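Local coordinates for protein pumilio homolog 23 (Arabidopsis thaliana, PDB 5WZJ) that binds RNA in a sequence-specific way through its pumilio repeats, recognises a sequence of 18S rRNA, and probably regulates translation and mRNA stability, at residues K547-G552 and D558-R563; V369-Q374 and F437-D442; V151-L156 and E168-K173. All blocks are in the same frame, centred on the assembly; numbering follows the deposited sequence.

Contact 1: residues K547-G552 and D558-R563; sequences KLDIDG and DQWKSR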
loop_
_atom_site.group_PDB
_atom_site.type_symbol
_atom_site.label_atom_id
_atom_site.label_comp_id
_atom_site.label_asym_id
_atom_site.label_seq_id
_atom_site.Cartn_x
_atom_site.Cartn_y
_atom_site.Cartn_z
ATOM N N LYS A 547 4.373 14.598 -27.445
ATOM C CA LYS A 547 2.974 14.896 -27.159
ATOM C C LYS A 547 2.621 16.346 -27.477
ATOM O O LYS A 547 1.502 16.626 -27.920
ATOM C CB LYS A 547 2.667 14.584 -25.695
ATOM C CG LYS A 547 1.199 14.728 -25.293
ATOM C CD LYS A 547 1.083 14.800 -23.770
ATOM C CE LYS A 547 -0.328 14.545 -23.260
ATOM N NZ LYS A 547 -1.148 15.781 -23.188
ATOM N N LEU A 548 3.543 17.278 -27.245
ATOM C CA LEU A 548 3.331 18.679 -27.584
ATOM C C LEU A 548 3.840 19.029 -28.981
ATOM O O LEU A 548 3.688 20.176 -29.400
ATOM C CB LEU A 548 3.993 19.591 -26.545
ATOM C CG LEU A 548 3.199 19.878 -25.255
ATOM C CD1 LEU A 548 2.741 18.602 -24.570
ATOM C CD2 LEU A 548 3.997 20.746 -24.276
ATOM N N ASP A 549 4.433 18.071 -29.699
ATOM C CA ASP A 549 4.955 18.279 -31.053
ATOM C C ASP A 549 5.883 19.488 -31.105
ATOM O O ASP A 549 5.708 20.407 -31.905
ATOM C CB ASP A 549 3.814 18.419 -32.067
ATOM C CG ASP A 549 4.308 18.426 -33.503
ATOM O OD1 ASP A 549 5.475 18.042 -33.750
ATOM O OD2 ASP A 549 3.526 18.831 -34.387
ATOM N N ILE A 550 6.881 19.489 -30.220
ATOM C CA ILE A 550 7.750 20.651 -30.106
ATOM C C ILE A 550 8.558 20.838 -31.386
ATOM O O ILE A 550 8.789 21.971 -31.827
ATOM C CB ILE A 550 8.642 20.521 -28.854
ATOM C CG1 ILE A 550 7.774 20.534 -27.589
ATOM C CG2 ILE A 550 9.655 21.656 -28.776
ATOM C CD1 ILE A 550 6.905 21.810 -27.448
ATOM N N ASP A 551 8.969 19.733 -32.019
ATOM C CA ASP A 551 9.690 19.828 -33.288
ATOM C C ASP A 551 8.833 20.489 -34.366
ATOM O O ASP A 551 9.326 21.324 -35.133
ATOM C CB ASP A 551 10.143 18.440 -33.751
ATOM C CG ASP A 551 11.270 17.872 -32.903
ATOM O OD1 ASP A 551 11.995 18.656 -32.256
ATOM O OD2 ASP A 551 11.434 16.636 -32.896
ATOM N N GLY A 552 7.545 20.126 -34.437
ATOM C CA GLY A 552 6.664 20.728 -35.428
ATOM C C GLY A 552 6.413 22.204 -35.177
ATOM O O GLY A 552 6.270 22.988 -36.120
ATOM N N ASP A 558 3.088 27.607 -38.179
ATOM C CA ASP A 558 1.720 27.877 -38.618
ATOM C C ASP A 558 0.883 26.605 -38.638
ATOM O O ASP A 558 -0.284 26.613 -38.231
ATOM C CB ASP A 558 1.725 28.531 -40.001
ATOM C CG ASP A 558 2.348 29.903 -39.986
ATOM O OD1 ASP A 558 1.647 30.857 -39.586
ATOM O OD2 ASP A 558 3.535 30.018 -40.368
ATOM N N GLN A 559 1.461 25.497 -39.099
ATOM C CA GLN A 559 0.715 24.244 -39.118
ATOM C C GLN A 559 0.520 23.703 -37.701
ATOM O O GLN A 559 -0.545 23.165 -37.374
ATOM C CB GLN A 559 1.434 23.235 -40.022
ATOM C CG GLN A 559 1.507 23.682 -41.502
ATOM C CD GLN A 559 2.178 22.657 -42.413
ATOM O OE1 GLN A 559 2.588 21.589 -41.973
ATOM N NE2 GLN A 559 2.286 22.988 -43.693
ATOM N N TRP A 560 1.529 23.853 -36.843
ATOM C CA TRP A 560 1.385 23.446 -35.446
ATOM C C TRP A 560 0.212 24.162 -34.791
ATOM O O TRP A 560 -0.613 23.537 -34.117
ATOM C CB TRP A 560 2.685 23.738 -34.688
ATOM C CG TRP A 560 2.692 23.291 -33.239
ATOM C CD1 TRP A 560 3.131 22.095 -32.766
ATOM C CD2 TRP A 560 2.256 24.043 -32.086
ATOM N NE1 TRP A 560 3.002 22.047 -31.397
ATOM C CE2 TRP A 560 2.466 23.229 -30.954
ATOM C CE3 TRP A 560 1.710 25.318 -31.903
ATOM C CZ2 TRP A 560 2.151 23.648 -29.655
ATOM C CZ3 TRP A 560 1.397 25.734 -30.612
ATOM C CH2 TRP A 560 1.616 24.898 -29.503
ATOM N N LYS A 561 0.112 25.479 -35.005
ATOM C CA LYS A 561 -0.949 26.268 -34.378
ATOM C C LYS A 561 -2.332 25.861 -34.877
ATOM O O LYS A 561 -3.270 25.739 -34.080
ATOM C CB LYS A 561 -0.719 27.762 -34.620
ATOM C CG LYS A 561 0.380 28.383 -33.759
ATOM C CD LYS A 561 0.987 29.629 -34.413
ATOM C CE LYS A 561 0.046 30.823 -34.378
ATOM N NZ LYS A 561 0.630 32.014 -35.084
ATOM N N SER A 562 -2.489 25.649 -36.186
ATOM C CA SER A 562 -3.815 25.281 -36.682
ATOM C C SER A 562 -4.224 23.885 -36.228
ATOM O O SER A 562 -5.414 23.635 -36.012
ATOM C CB SER A 562 -3.870 25.389 -38.204
ATOM O OG SER A 562 -2.892 24.570 -38.802
ATOM N N ARG A 563 -3.271 22.965 -36.045
ATOM C CA ARG A 563 -3.643 21.677 -35.459
ATOM C C ARG A 563 -3.975 21.820 -33.976
ATOM O O ARG A 563 -4.898 21.161 -33.476
ATOM C CB ARG A 563 -2.535 20.643 -35.676
ATOM C CG ARG A 563 -2.209 20.432 -37.152
ATOM C CD ARG A 563 -1.435 19.157 -37.391
ATOM N NE ARG A 563 -2.273 17.982 -37.169
ATOM C CZ ARG A 563 -1.913 16.745 -37.494
ATOM N NH1 ARG A 563 -0.733 16.532 -38.061
ATOM N NH2 ARG A 563 -2.728 15.726 -37.258
#
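Trp560 reaches out from helix 557-565 and gives its indole N-H to the backbone carbonyl of Leu548, with NE1 2.8 Å from Leu548 O. The bond is nearly straight, 165° at the hydrogen, and the oxygen lies almost exactly in the ring plane, which is where an indole N-H directs its hydrogen. The following carbonyl crowds the same corner of the ring: Asp549 O approaches Trp560 CD1 obliquely at 3.2 Å, but its angle to NE1 is too poor for a second bond. The carboxylate of Asp549 passes beside the indole, its plane turned 47° from the ring, and OD2 comes within 3.7 Å of Trp560 CD1. Nearer its backbone, Trp560 CB rests 3.9 Å from Gly552 O. With CG anti to the backbone N (chi1 -177°), the indole is directed at the turn.

Asp549 shapes that turn at both ends. Its backbone, with positive phi, closes the preceding helix in a Schellman motif, while as N-cap of the next helix its side chain accepts from Gly552 N through OD1 at 3.0 Å, the hydrogen arriving from above the carboxylate plane. A short carboxylate suits the N-cap role, since it can fold back onto the first turn it caps. Glycine fits at 552 because a beta carbon there would run into Asp549 OD2.

Around this contact, Tyr553 meets Trp560 edge-to-face, and Lys547 and Asp551 form salt bridges with Asp514 and Lys532, respectively. The aliphatic side chain of Leu548 and the indole both pack on Phe513 of helix 503-514; Leu548 also touches Leu528, and Trp560 Ala525, of helix 518-530. The turn between helices 541-547 and 550-555 is thereby tied to the last helix against these two earlier ones.

Contact 2: residues V369-Q374 and F437-D442; sequences VSQRLQ and FKFSSD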
loop_
_atom_site.group_PDB
_atom_site.type_symbol
_atom_site.label_atom_id
_atom_site.label_comp_id
_atom_site.label_asym_id
_atom_site.label_seq_id
_atom_site.Cartn_x
_atom_site.Cartn_y
_atom_site.Cartn_z
ATOM N N VAL A 369 -13.946 10.139 2.839
ATOM C CA VAL A 369 -15.143 9.310 2.876
ATOM C C VAL A 369 -16.416 10.149 2.830
ATOM O O VAL A 369 -17.456 9.643 2.400
ATOM C CB VAL A 369 -15.134 8.386 4.106
ATOM C CG1 VAL A 369 -15.627 9.123 5.345
ATOM C CG2 VAL A 369 -15.979 7.149 3.838
ATOM N N SER A 370 -16.376 11.418 3.266
ATOM C CA SER A 370 -17.531 12.286 3.041
ATOM C C SER A 370 -17.838 12.379 1.554
ATOM O O SER A 370 -19.003 12.317 1.135
ATOM C CB SER A 370 -17.280 13.681 3.621
ATOM O OG SER A 370 -16.676 14.530 2.668
ATOM N N GLN A 371 -16.789 12.477 0.742
ATOM C CA GLN A 371 -16.937 12.535 -0.703
ATOM C C GLN A 371 -17.573 11.262 -1.245
ATOM O O GLN A 371 -18.457 11.318 -2.107
ATOM C CB GLN A 371 -15.564 12.766 -1.313
ATOM C CG GLN A 371 -15.529 13.197 -2.729
ATOM C CD GLN A 371 -14.109 13.497 -3.132
ATOM O OE1 GLN A 371 -13.485 12.730 -3.865
ATOM N NE2 GLN A 371 -13.571 14.600 -2.619
ATOM N N ARG A 372 -17.149 10.101 -0.737
ATOM C CA ARG A 372 -17.678 8.842 -1.248
ATOM C C ARG A 372 -19.095 8.590 -0.756
ATOM O O ARG A 372 -19.948 8.115 -1.514
ATOM C CB ARG A 372 -16.765 7.679 -0.847
ATOM C CG ARG A 372 -17.414 6.316 -1.038
ATOM C CD ARG A 372 -16.441 5.156 -0.822
ATOM N NE ARG A 372 -16.177 4.862 0.585
ATOM C CZ ARG A 372 -17.008 4.201 1.385
ATOM N NH1 ARG A 372 -18.175 3.781 0.924
ATOM N NH2 ARG A 372 -16.671 3.954 2.655
ATOM N N LEU A 373 -19.365 8.882 0.511
ATOM C CA LEU A 373 -20.705 8.675 1.030
ATOM C C LEU A 373 -21.650 9.828 0.702
ATOM O O LEU A 373 -22.850 9.715 0.983
ATOM C CB LEU A 373 -20.654 8.466 2.541
ATOM C CG LEU A 373 -19.960 7.205 3.050
ATOM C CD1 LEU A 373 -19.801 7.289 4.554
ATOM C CD2 LEU A 373 -20.776 5.990 2.678
ATOM N N GLN A 374 -21.140 10.916 0.129
ATOM C CA GLN A 374 -21.933 12.096 -0.226
ATOM C C GLN A 374 -22.691 12.634 0.989
ATOM O O GLN A 374 -23.906 12.811 0.977
ATOM C CB GLN A 374 -22.885 11.778 -1.380
ATOM C CG GLN A 374 -22.172 11.428 -2.680
ATOM C CD GLN A 374 -23.066 10.666 -3.646
ATOM O OE1 GLN A 374 -24.290 10.664 -3.506
ATOM N NE2 GLN A 374 -22.456 10.003 -4.625
ATOM N N PHE A 437 -9.797 18.889 -3.944
ATOM C CA PHE A 437 -10.126 19.384 -5.273
ATOM C C PHE A 437 -10.969 18.408 -6.080
ATOM O O PHE A 437 -11.300 18.703 -7.234
ATOM C CB PHE A 437 -8.846 19.790 -6.018
ATOM C CG PHE A 437 -8.291 21.103 -5.525
ATOM C CD1 PHE A 437 -9.052 22.263 -5.645
ATOM C CD2 PHE A 437 -7.064 21.172 -4.873
ATOM C CE1 PHE A 437 -8.589 23.483 -5.150
ATOM C CE2 PHE A 437 -6.583 22.392 -4.377
ATOM C CZ PHE A 437 -7.350 23.545 -4.513
ATOM N N LYS A 438 -11.375 17.289 -5.489
ATOM C CA LYS A 438 -12.370 16.437 -6.116
ATOM C C LYS A 438 -13.793 16.769 -5.682
ATOM O O LYS A 438 -14.739 16.298 -6.322
ATOM C CB LYS A 438 -12.037 14.964 -5.840
ATOM C CG LYS A 438 -10.835 14.481 -6.662
ATOM C CD LYS A 438 -10.337 13.119 -6.211
ATOM C CE LYS A 438 -11.405 12.059 -6.382
ATOM N NZ LYS A 438 -11.056 10.811 -5.639
ATOM N N PHE A 439 -13.977 17.578 -4.633
ATOM C CA PHE A 439 -15.315 18.054 -4.291
ATOM C C PHE A 439 -15.858 18.984 -5.380
ATOM O O PHE A 439 -15.107 19.603 -6.143
ATOM C CB PHE A 439 -15.313 18.808 -2.953
ATOM C CG PHE A 439 -15.135 17.927 -1.735
ATOM C CD1 PHE A 439 -16.212 17.238 -1.189
ATOM C CD2 PHE A 439 -13.896 17.812 -1.122
ATOM C CE1 PHE A 439 -16.053 16.441 -0.059
ATOM C CE2 PHE A 439 -13.730 17.019 0.011
ATOM C CZ PHE A 439 -14.809 16.335 0.544
ATOM N N SER A 440 -17.184 19.074 -5.440
ATOM C CA SER A 440 -17.851 20.146 -6.169
ATOM C C SER A 440 -17.293 21.497 -5.730
ATOM O O SER A 440 -17.017 21.712 -4.547
ATOM C CB SER A 440 -19.363 20.086 -5.912
ATOM O OG SER A 440 -19.970 21.371 -6.041
ATOM N N SER A 441 -17.131 22.418 -6.685
ATOM C CA SER A 441 -16.553 23.721 -6.344
ATOM C C SER A 441 -17.405 24.488 -5.340
ATOM O O SER A 441 -16.866 25.350 -4.632
ATOM C CB SER A 441 -16.329 24.567 -7.605
ATOM O OG SER A 441 -17.557 24.976 -8.176
ATOM N N ASP A 442 -18.710 24.180 -5.247
ATOM C CA ASP A 442 -19.568 24.771 -4.212
ATOM C C ASP A 442 -19.013 24.570 -2.807
ATOM O O ASP A 442 -19.287 25.373 -1.908
ATOM C CB ASP A 442 -20.976 24.162 -4.234
ATOM C CG ASP A 442 -21.702 24.375 -5.542
ATOM O OD1 ASP A 442 -21.335 25.286 -6.316
ATOM O OD2 ASP A 442 -22.669 23.622 -5.787
#
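Gln371 lays its amide nitrogen over the ring of Phe439, NE2 standing 3.5 Å above the ring plane and over its centre. The amide stands almost at right angles to the ring, 89° between planes, so its nitrogen end, rather than its flat face, meets the aromatic surface. NE2 donates to Gly435 O, a bond that holds the amide in this orientation. An extended glutamine side chain suits the place, being long enough to bridge to the loop and polar enough to bind its backbone. At the rim of the same ring, Ser370 OG lies near the ring plane, 3.4 Å from Phe439 CZ; this hydroxyl is bonded to Ile367 O in its own helix, and a residue this small lets the ring come close.

The other end of the amide faces a looser, more open side. Lys438 is exposed, and its chain bends at CG-CD (chi3 62°), bringing CE back to 3.3 Å from Gln371 OE1. The ammonium stays nearby without a hydrogen bond, NZ being 3.6 Å from Gln371 OE1.

Phe439 also packs on Glu377 and Cys381 of helix 377-388 and on Ile444, while Ser370 touches Met340 of helix 337-347. With an alanine in place of Phe439, a gap is likely to open under Gln371 NE2 and beside Ser370 OG, with the packing on Cys381 and Ile444 lost. The contact thus joins the C-terminal turn of helix 360-373 to the loop leading from helix 427-436 to helix 445-453, with helix 377-388 packed against both partners.

Contact 3: residues V151-L156 and E168-K173; sequences VLRRLL and ELYGAK. With nucleotides of chain B.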
loop_
_atom_site.group_PDB
_atom_site.type_symbol
_atom_site.label_atom_id
_atom_site.label_comp_id
_atom_site.label_asym_id
_atom_site.label_seq_id
_atom_site.Cartn_x
_atom_site.Cartn_y
_atom_site.Cartn_z
ATOM N N VAL A 151 7.409 -17.907 6.163
ATOM C CA VAL A 151 7.072 -19.126 5.437
ATOM C C VAL A 151 5.556 -19.299 5.357
ATOM O O VAL A 151 5.010 -19.649 4.302
ATOM C CB VAL A 151 7.760 -20.333 6.104
ATOM C CG1 VAL A 151 7.339 -21.640 5.441
ATOM C CG2 VAL A 151 9.304 -20.170 6.058
ATOM N N LEU A 152 4.854 -19.044 6.463
ATOM C CA LEU A 152 3.401 -19.234 6.504
ATOM C C LEU A 152 2.678 -18.235 5.605
ATOM O O LEU A 152 1.745 -18.607 4.882
ATOM C CB LEU A 152 2.886 -19.100 7.942
ATOM C CG LEU A 152 3.044 -20.309 8.875
ATOM C CD1 LEU A 152 2.612 -19.960 10.300
ATOM C CD2 LEU A 152 2.228 -21.488 8.342
ATOM N N ARG A 153 3.099 -16.971 5.634
ATOM C CA ARG A 153 2.553 -15.968 4.720
ATOM C C ARG A 153 2.693 -16.404 3.265
ATOM O O ARG A 153 1.730 -16.344 2.491
ATOM C CB ARG A 153 3.246 -14.620 4.955
ATOM C CG ARG A 153 2.703 -13.903 6.207
ATOM C CD ARG A 153 3.448 -12.605 6.503
ATOM N NE ARG A 153 4.555 -12.816 7.430
ATOM C CZ ARG A 153 5.423 -11.863 7.759
ATOM N NH1 ARG A 153 5.314 -10.653 7.215
ATOM N NH2 ARG A 153 6.395 -12.117 8.617
ATOM N N ARG A 154 3.896 -16.832 2.868
ATOM C CA ARG A 154 4.089 -17.290 1.492
ATOM C C ARG A 154 3.216 -18.502 1.198
ATOM O O ARG A 154 2.564 -18.566 0.147
ATOM C CB ARG A 154 5.566 -17.603 1.225
ATOM C CG ARG A 154 5.843 -18.037 -0.233
ATOM C CD ARG A 154 7.351 -18.083 -0.556
ATOM N NE ARG A 154 8.017 -16.808 -0.304
ATOM C CZ ARG A 154 7.980 -15.771 -1.138
ATOM N NH1 ARG A 154 7.305 -15.857 -2.273
ATOM N NH2 ARG A 154 8.597 -14.642 -0.828
ATOM N N LEU A 155 3.149 -19.448 2.139
ATOM C CA LEU A 155 2.332 -20.648 1.939
ATOM C C LEU A 155 0.851 -20.311 1.791
ATOM O O LEU A 155 0.164 -20.888 0.942
ATOM C CB LEU A 155 2.532 -21.613 3.103
ATOM C CG LEU A 155 1.660 -22.859 3.077
ATOM C CD1 LEU A 155 1.983 -23.711 1.838
ATOM C CD2 LEU A 155 1.865 -23.649 4.368
ATOM N N LEU A 156 0.331 -19.418 2.644
ATOM C CA LEU A 156 -1.044 -18.955 2.495
ATOM C C LEU A 156 -1.267 -18.362 1.110
ATOM O O LEU A 156 -2.267 -18.660 0.452
ATOM C CB LEU A 156 -1.376 -17.918 3.578
ATOM C CG LEU A 156 -1.535 -18.449 5.009
ATOM C CD1 LEU A 156 -1.331 -17.320 6.019
ATOM C CD2 LEU A 156 -2.903 -19.091 5.198
ATOM N N GLU A 168 1.805 -5.432 0.040
ATOM C CA GLU A 168 0.581 -5.288 0.820
ATOM C C GLU A 168 0.136 -6.622 1.420
ATOM O O GLU A 168 -0.352 -6.668 2.554
ATOM C CB GLU A 168 -0.513 -4.689 -0.062
ATOM C CG GLU A 168 -1.806 -4.366 0.659
ATOM C CD GLU A 168 -2.965 -4.208 -0.302
ATOM O OE1 GLU A 168 -3.736 -5.181 -0.471
ATOM O OE2 GLU A 168 -3.087 -3.118 -0.904
ATOM N N LEU A 169 0.311 -7.726 0.683
ATOM C CA LEU A 169 -0.082 -9.033 1.197
ATOM C C LEU A 169 0.771 -9.501 2.380
ATOM O O LEU A 169 0.305 -10.353 3.146
ATOM C CB LEU A 169 -0.037 -10.078 0.075
ATOM C CG LEU A 169 -1.213 -10.078 -0.907
ATOM C CD1 LEU A 169 -1.052 -11.156 -1.969
ATOM C CD2 LEU A 169 -2.517 -10.267 -0.155
ATOM N N TYR A 170 1.980 -8.954 2.567
ATOM C CA TYR A 170 2.932 -9.496 3.565
ATOM C C TYR A 170 3.271 -8.794 4.934
ATOM O O TYR A 170 4.224 -9.223 5.566
ATOM C CB TYR A 170 4.281 -9.729 2.864
ATOM C CG TYR A 170 4.344 -10.980 1.997
ATOM C CD1 TYR A 170 3.957 -10.949 0.656
ATOM C CD2 TYR A 170 4.803 -12.195 2.516
ATOM C CE1 TYR A 170 4.019 -12.095 -0.144
ATOM C CE2 TYR A 170 4.878 -13.349 1.713
ATOM C CZ TYR A 170 4.484 -13.283 0.392
ATOM O OH TYR A 170 4.546 -14.404 -0.397
ATOM N N GLY A 171 2.620 -7.734 5.416
ATOM C CA GLY A 171 1.882 -6.725 4.702
ATOM C C GLY A 171 2.575 -5.403 5.033
ATOM O O GLY A 171 2.470 -4.873 6.146
ATOM N N ALA A 172 3.332 -4.902 4.063
ATOM C CA ALA A 172 3.993 -3.613 4.157
ATOM C C ALA A 172 3.056 -2.505 3.678
ATOM O O ALA A 172 1.989 -2.756 3.113
ATOM C CB ALA A 172 5.280 -3.622 3.332
ATOM N N LYS A 173 3.466 -1.260 3.918
ATOM C CA LYS A 173 2.761 -0.134 3.327
ATOM C C LYS A 173 3.021 -0.080 1.822
ATOM O O LYS A 173 3.982 -0.661 1.301
ATOM C CB LYS A 173 3.190 1.189 3.975
ATOM C CG LYS A 173 2.572 1.485 5.343
ATOM C CD LYS A 173 2.962 2.883 5.832
ATOM C CE LYS A 173 2.423 3.171 7.230
ATOM N NZ LYS A 173 2.904 4.478 7.783
ATOM P P C B 9 10.922 -3.029 11.779
ATOM O OP1 C B 9 12.237 -2.721 12.394
ATOM O OP2 C B 9 10.538 -2.377 10.500
ATOM O "O5'" C B 9 10.829 -4.602 11.496
ATOM C "C5'" C B 9 11.086 -5.576 12.503
ATOM C "C4'" C B 9 10.937 -6.964 11.926
ATOM O "O4'" C B 9 9.565 -7.183 11.543
ATOM C "C3'" C B 9 11.773 -7.237 10.673
ATOM O "O3'" C B 9 12.942 -7.943 11.045
ATOM C "C2'" C B 9 10.868 -8.063 9.742
ATOM O "O2'" C B 9 11.315 -9.412 9.646
ATOM C "C1'" C B 9 9.493 -8.026 10.430
ATOM N N1 C B 9 8.406 -7.567 9.542
ATOM C C2 C B 9 7.706 -8.570 8.887
ATOM O O2 C B 9 8.059 -9.744 9.114
ATOM N N3 C B 9 6.687 -8.233 8.054
ATOM C C4 C B 9 6.380 -6.950 7.866
ATOM N N4 C B 9 5.378 -6.653 7.033
ATOM C C5 C B 9 7.093 -5.900 8.535
ATOM C C6 C B 9 8.094 -6.246 9.359
ATOM P P U B 5 4.445 7.169 3.498
ATOM O OP1 U B 5 5.757 7.846 3.622
ATOM O OP2 U B 5 4.289 5.710 3.723
ATOM O "O5'" U B 5 3.404 7.912 4.448
ATOM C "C5'" U B 5 3.270 9.327 4.405
ATOM C "C4'" U B 5 2.629 9.854 5.663
ATOM O "O4'" U B 5 1.242 9.423 5.707
ATOM C "C3'" U B 5 3.266 9.363 6.958
ATOM O "O3'" U B 5 3.115 10.372 7.943
ATOM C "C2'" U B 5 2.389 8.167 7.327
ATOM O "O2'" U B 5 2.404 7.829 8.696
ATOM C "C1'" U B 5 1.015 8.655 6.876
ATOM N N1 U B 5 0.070 7.586 6.523
ATOM C C2 U B 5 -1.160 7.610 7.149
ATOM O O2 U B 5 -1.455 8.448 7.978
ATOM N N3 U B 5 -2.028 6.613 6.786
ATOM C C4 U B 5 -1.789 5.616 5.867
ATOM O O4 U B 5 -2.678 4.798 5.654
ATOM C C5 U B 5 -0.498 5.657 5.247
ATOM C C6 U B 5 0.372 6.625 5.581
ATOM P P G B 7 6.576 6.802 13.223
ATOM O OP1 G B 7 7.608 7.257 14.182
ATOM O OP2 G B 7 6.859 6.431 11.818
ATOM O "O5'" G B 7 5.897 5.484 13.809
ATOM C "C5'" G B 7 5.557 5.391 15.179
ATOM C "C4'" G B 7 4.845 4.095 15.478
ATOM O "O4'" G B 7 3.467 4.152 15.024
ATOM C "C3'" G B 7 5.395 2.862 14.785
ATOM O "O3'" G B 7 6.581 2.382 15.388
ATOM C "C2'" G B 7 4.215 1.899 14.867
ATOM O "O2'" G B 7 4.125 1.338 16.165
ATOM C "C1'" G B 7 3.030 2.857 14.669
ATOM N N9 G B 7 2.595 2.864 13.264
ATOM C C8 G B 7 3.210 3.486 12.202
ATOM N N7 G B 7 2.600 3.260 11.075
ATOM C C5 G B 7 1.533 2.435 11.405
ATOM C C6 G B 7 0.521 1.860 10.594
ATOM O O6 G B 7 0.371 1.980 9.377
ATOM N N1 G B 7 -0.380 1.093 11.324
ATOM C C2 G B 7 -0.291 0.894 12.679
ATOM N N2 G B 7 -1.237 0.113 13.221
ATOM N N3 G B 7 0.653 1.420 13.449
ATOM C C4 G B 7 1.523 2.173 12.753
#
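The guanidinium of Arg153 works through its edge: Tyr170 O and N3 of nucleotide C9 of chain B both lie near its plane beside NH1, and N3 accepts from it. The guanidinium of Arg154 instead offers a face, with Tyr170 OH 3.6 Å above its plane toward the rim and the two planar groups 36° apart. The phenol ring itself passes obliquely over the helix, its CD2 3.8 Å from Arg153 CB.

Arg153 and the carbonyl of Tyr170 together read the Watson-Crick edge of the cytosine. NH1 is 2.9 Å from C9 N3, NH2 is 2.9 Å from C9 O2 with an angle of 167°, and C9 N4 donates to Tyr170 O at 3.2 Å. The modelled 2.4 Å between Arg153 NH1 and Tyr170 O is too short, and a bond there is doubtful. A uracil presents a protonated N3 and a carbonyl in place of the amino group, so this arrangement would be expected to prefer cytosine. A bend about CG-CD (chi3 -93°) turns the guanidinium to the base, and Ser149 O, accepting from NE, fixes its rotation.

Helix residues 151-156 and the loop as far as Gly171 belong to Pumilio 3, and helix 146-160 supplies the base-reading side chain, as in other PUF repeats, where side chains of one helix per repeat line the concave RNA-binding face. The loop contributes a main-chain acceptor; the peptide that follows, between Tyr170 and Gly171, is cis, and a beta carbon on Gly171 would strike Glu168 O.

Arg154, whose guanidinium face meets the phenol oxygen, is held in turn by salt bridges to Glu105 and Asp165. Farther along the loop, the poorly ordered Lys173 extends toward other nucleotides, its CE 3.2 Å from O6 of G7 of chain B and its NZ near O2' of U5 of chain B, without a hydrogen bond there.

How the contacts relate
Along the chain the three contacts follow one another as 3, 2 and 1, spaced along the superhelix of pumilio repeats, and none touches another. Contact 3 lies nearest the centre of the chain in space, about 13 Å from it between centres, and is the one that bonds the RNA directly. Contact 2 stands about 34 Å from contact 3 between centres, and its nearest atom is about 11 Å from the bound RNA. Contact 1, at the C-terminal end, is about 37 Å from contact 2 and 50 Å from contact 3 between centres, yet approaches the RNA to about 6 Å at its nearest atom.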